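Long-range contact in hydrolase (Thermus thermophilus, PDB 1UFO), which is an alpha/beta hydrolase fold enzyme, probably a serine hydrolase, whose natural substrate is unknown: residues A[55-60]-A[89-94]. Sequence-based numbering, arbitrary orientation.
Sequences LAFDAP and KEEARR
Phe-57, in segment 55-60 where strand 52-56 gives way to a loop, reaches onto helix 77-103, where its ring meets Ala-92 and Glu-91. The contact packs the loop that follows a strand of the central, mostly parallel sheet onto a long helix lying over that sheet, within the alpha/beta hydrolase fold. The apolar pair is Phe-57 CZ and Ala-92 CB, 3.9 Å apart, with the methyl at the ring edge. CZ also lies against the helix backbone at Ala-92 N, 3.4 Å away, approaching obliquely. Alanine suits this position because its short side chain lets an aromatic ring settle against the helical turn. A chi1 of 63° tucks Phe-57 CG over its own main chain, between N and C, and Leu-30, Val-95 and the edge-to-face ring of Phe-88 add to its surroundings.

Glu-91 supplies both packing and charge. Its CB approaches Phe-57 CE1 at 3.5 Å, and its chain, stretched out past CG, carries the carboxylate obliquely past the ring to its edge, beside Pro-60. There OE1 sits near the ring plane, 3.4 Å from Phe-57 CE1, so that the partly positive C-H edge rather than the pi cloud faces the oxygen; the two planes are 65° apart. The Pro-60 ring lies alongside the Glu-91 side chain, pointing the other way, its CD 3.6 Å from Glu-91 OE1, a van der Waals contact from a compact ring that also restricts the loop backbone.

No hydrogen bond joins the two segments directly. Arg-65 links them instead, forming a salt bridge with Glu-91 OE2 and a hydrogen bond to Asp-58 O.

On the helix, Arg-94 grips Glu-90 side-on: NE binds OE1 at 2.7 Å, and NH1 binds OE2 in a nearly straight bond (170°), a pairing one helical turn apart.

The chemistry thus implies that helix and loop are joined by one aromatic ring packed on Ala-92 and Glu-91, while the buried carboxylate is probably stabilised by Arg-65, which bridges the two.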
loop_
_atom_site.group_PDB
_atom_site.type_symbol
_atom_site.label_atom_id
_atom_site.label_comp_id
_atom_site.label_asym_id
_atom_site.label_seq_id
_atom_site.Cartn_x
_atom_site.Cartn_y
_atom_site.Cartn_z
ATOM N N LEU A 55 -2.431 -16.979 -14.147
ATOM C CA LEU A 55 -3.524 -17.652 -14.864
ATOM C C LEU A 55 -4.726 -16.702 -14.983
ATOM O O LEU A 55 -5.025 -16.046 -14.026
ATOM C CB LEU A 55 -4.041 -18.846 -14.053
ATOM C CG LEU A 55 -2.980 -19.904 -13.754
ATOM C CD1 LEU A 55 -3.610 -21.042 -12.865
ATOM C CD2 LEU A 55 -2.534 -20.592 -15.025
ATOM N N ALA A 56 -5.396 -16.680 -16.134
ATOM C CA ALA A 56 -6.619 -15.868 -16.284
ATOM C C ALA A 56 -7.489 -16.528 -17.321
ATOM O O ALA A 56 -6.976 -17.116 -18.285
ATOM C CB ALA A 56 -6.236 -14.465 -16.738
ATOM N N PHE A 57 -8.798 -16.490 -17.122
ATOM C CA PHE A 57 -9.670 -17.014 -18.148
ATOM C C PHE A 57 -10.791 -16.022 -18.344
ATOM O O PHE A 57 -11.009 -15.130 -17.491
ATOM C CB PHE A 57 -10.194 -18.401 -17.786
ATOM C CG PHE A 57 -11.068 -18.451 -16.528
ATOM C CD1 PHE A 57 -12.471 -18.429 -16.646
ATOM C CD2 PHE A 57 -10.482 -18.495 -15.238
ATOM C CE1 PHE A 57 -13.294 -18.466 -15.472
ATOM C CE2 PHE A 57 -11.287 -18.542 -14.068
ATOM C CZ PHE A 57 -12.697 -18.528 -14.200
ATOM N N ASP A 58 -11.488 -16.127 -19.493
ATOM C CA ASP A 58 -12.569 -15.193 -19.764
ATOM C C ASP A 58 -13.841 -15.529 -18.979
ATOM O O ASP A 58 -14.227 -16.688 -18.866
ATOM C CB ASP A 58 -12.927 -15.232 -21.264
ATOM C CG ASP A 58 -11.868 -14.622 -22.138
ATOM O OD1 ASP A 58 -11.644 -15.150 -23.274
ATOM O OD2 ASP A 58 -11.258 -13.626 -21.720
ATOM N N ALA A 59 -14.492 -14.494 -18.478
ATOM C CA ALA A 59 -15.756 -14.699 -17.749
ATOM C C ALA A 59 -16.866 -14.999 -18.742
ATOM O O ALA A 59 -16.729 -14.755 -19.927
ATOM C CB ALA A 59 -16.094 -13.391 -16.980
ATOM N N PRO A 60 -17.947 -15.525 -18.241
ATOM C CA PRO A 60 -19.066 -15.789 -19.172
ATOM C C PRO A 60 -19.390 -14.506 -19.904
ATOM O O PRO A 60 -19.349 -13.388 -19.342
ATOM C CB PRO A 60 -20.198 -16.201 -18.248
ATOM C CG PRO A 60 -19.535 -16.819 -17.093
ATOM C CD PRO A 60 -18.249 -15.964 -16.867
ATOM N N LYS A 89 -17.478 -16.892 -10.628
ATOM C CA LYS A 89 -17.083 -17.426 -9.345
ATOM C C LYS A 89 -16.979 -18.941 -9.372
ATOM O O LYS A 89 -15.981 -19.513 -8.909
ATOM C CB LYS A 89 -18.150 -17.032 -8.268
ATOM C CG LYS A 89 -17.857 -17.633 -6.894
ATOM C CD LYS A 89 -19.122 -17.900 -6.073
ATOM C CE LYS A 89 -19.907 -19.014 -6.719
ATOM N NZ LYS A 89 -21.007 -19.484 -5.832
ATOM N N GLU A 90 -18.027 -19.605 -9.879
ATOM C CA GLU A 90 -18.046 -21.082 -9.810
ATOM C C GLU A 90 -16.917 -21.648 -10.651
ATOM O O GLU A 90 -16.283 -22.627 -10.236
ATOM C CB GLU A 90 -19.432 -21.556 -10.250
ATOM C CG GLU A 90 -19.681 -23.021 -10.167
ATOM C CD GLU A 90 -19.062 -23.759 -11.371
ATOM O OE1 GLU A 90 -18.806 -24.953 -11.160
ATOM O OE2 GLU A 90 -18.890 -23.196 -12.482
ATOM N N GLU A 91 -16.675 -21.035 -11.799
ATOM C CA GLU A 91 -15.582 -21.486 -12.709
ATOM C C GLU A 91 -14.227 -21.236 -12.055
ATOM O O GLU A 91 -13.317 -22.070 -12.109
ATOM C CB GLU A 91 -15.617 -20.717 -14.047
ATOM C CG GLU A 91 -16.852 -21.146 -14.863
ATOM C CD GLU A 91 -17.211 -20.199 -15.942
ATOM O OE1 GLU A 91 -16.630 -19.102 -16.013
ATOM O OE2 GLU A 91 -18.111 -20.577 -16.750
ATOM N N ALA A 92 -14.070 -20.049 -11.443
ATOM C CA ALA A 92 -12.787 -19.719 -10.866
ATOM C C ALA A 92 -12.412 -20.665 -9.757
ATOM O O ALA A 92 -11.250 -21.015 -9.599
ATOM C CB ALA A 92 -12.853 -18.255 -10.301
ATOM N N ARG A 93 -13.391 -21.089 -8.945
ATOM C CA ARG A 93 -13.029 -21.977 -7.859
ATOM C C ARG A 93 -12.519 -23.313 -8.453
ATOM O O ARG A 93 -11.507 -23.866 -7.954
ATOM C CB ARG A 93 -14.211 -22.229 -6.938
ATOM C CG ARG A 93 -13.740 -22.919 -5.710
ATOM C CD ARG A 93 -14.781 -22.973 -4.637
ATOM N NE ARG A 93 -14.187 -23.631 -3.452
ATOM C CZ ARG A 93 -14.676 -23.508 -2.231
ATOM N NH1 ARG A 93 -14.105 -24.161 -1.217
ATOM N NH2 ARG A 93 -15.724 -22.705 -2.022
ATOM N N ARG A 94 -13.183 -23.792 -9.504
ATOM C CA ARG A 94 -12.728 -25.071 -10.122
ATOM C C ARG A 94 -11.350 -24.908 -10.765
ATOM O O ARG A 94 -10.461 -25.797 -10.590
ATOM C CB ARG A 94 -13.756 -25.605 -11.128
ATOM C CG ARG A 94 -14.985 -26.199 -10.396
ATOM C CD ARG A 94 -15.916 -26.885 -11.365
ATOM N NE ARG A 94 -16.561 -25.914 -12.248
ATOM C CZ ARG A 94 -16.320 -25.706 -13.543
ATOM N NH1 ARG A 94 -16.998 -24.751 -14.204
ATOM N NH2 ARG A 94 -15.416 -26.432 -14.194
#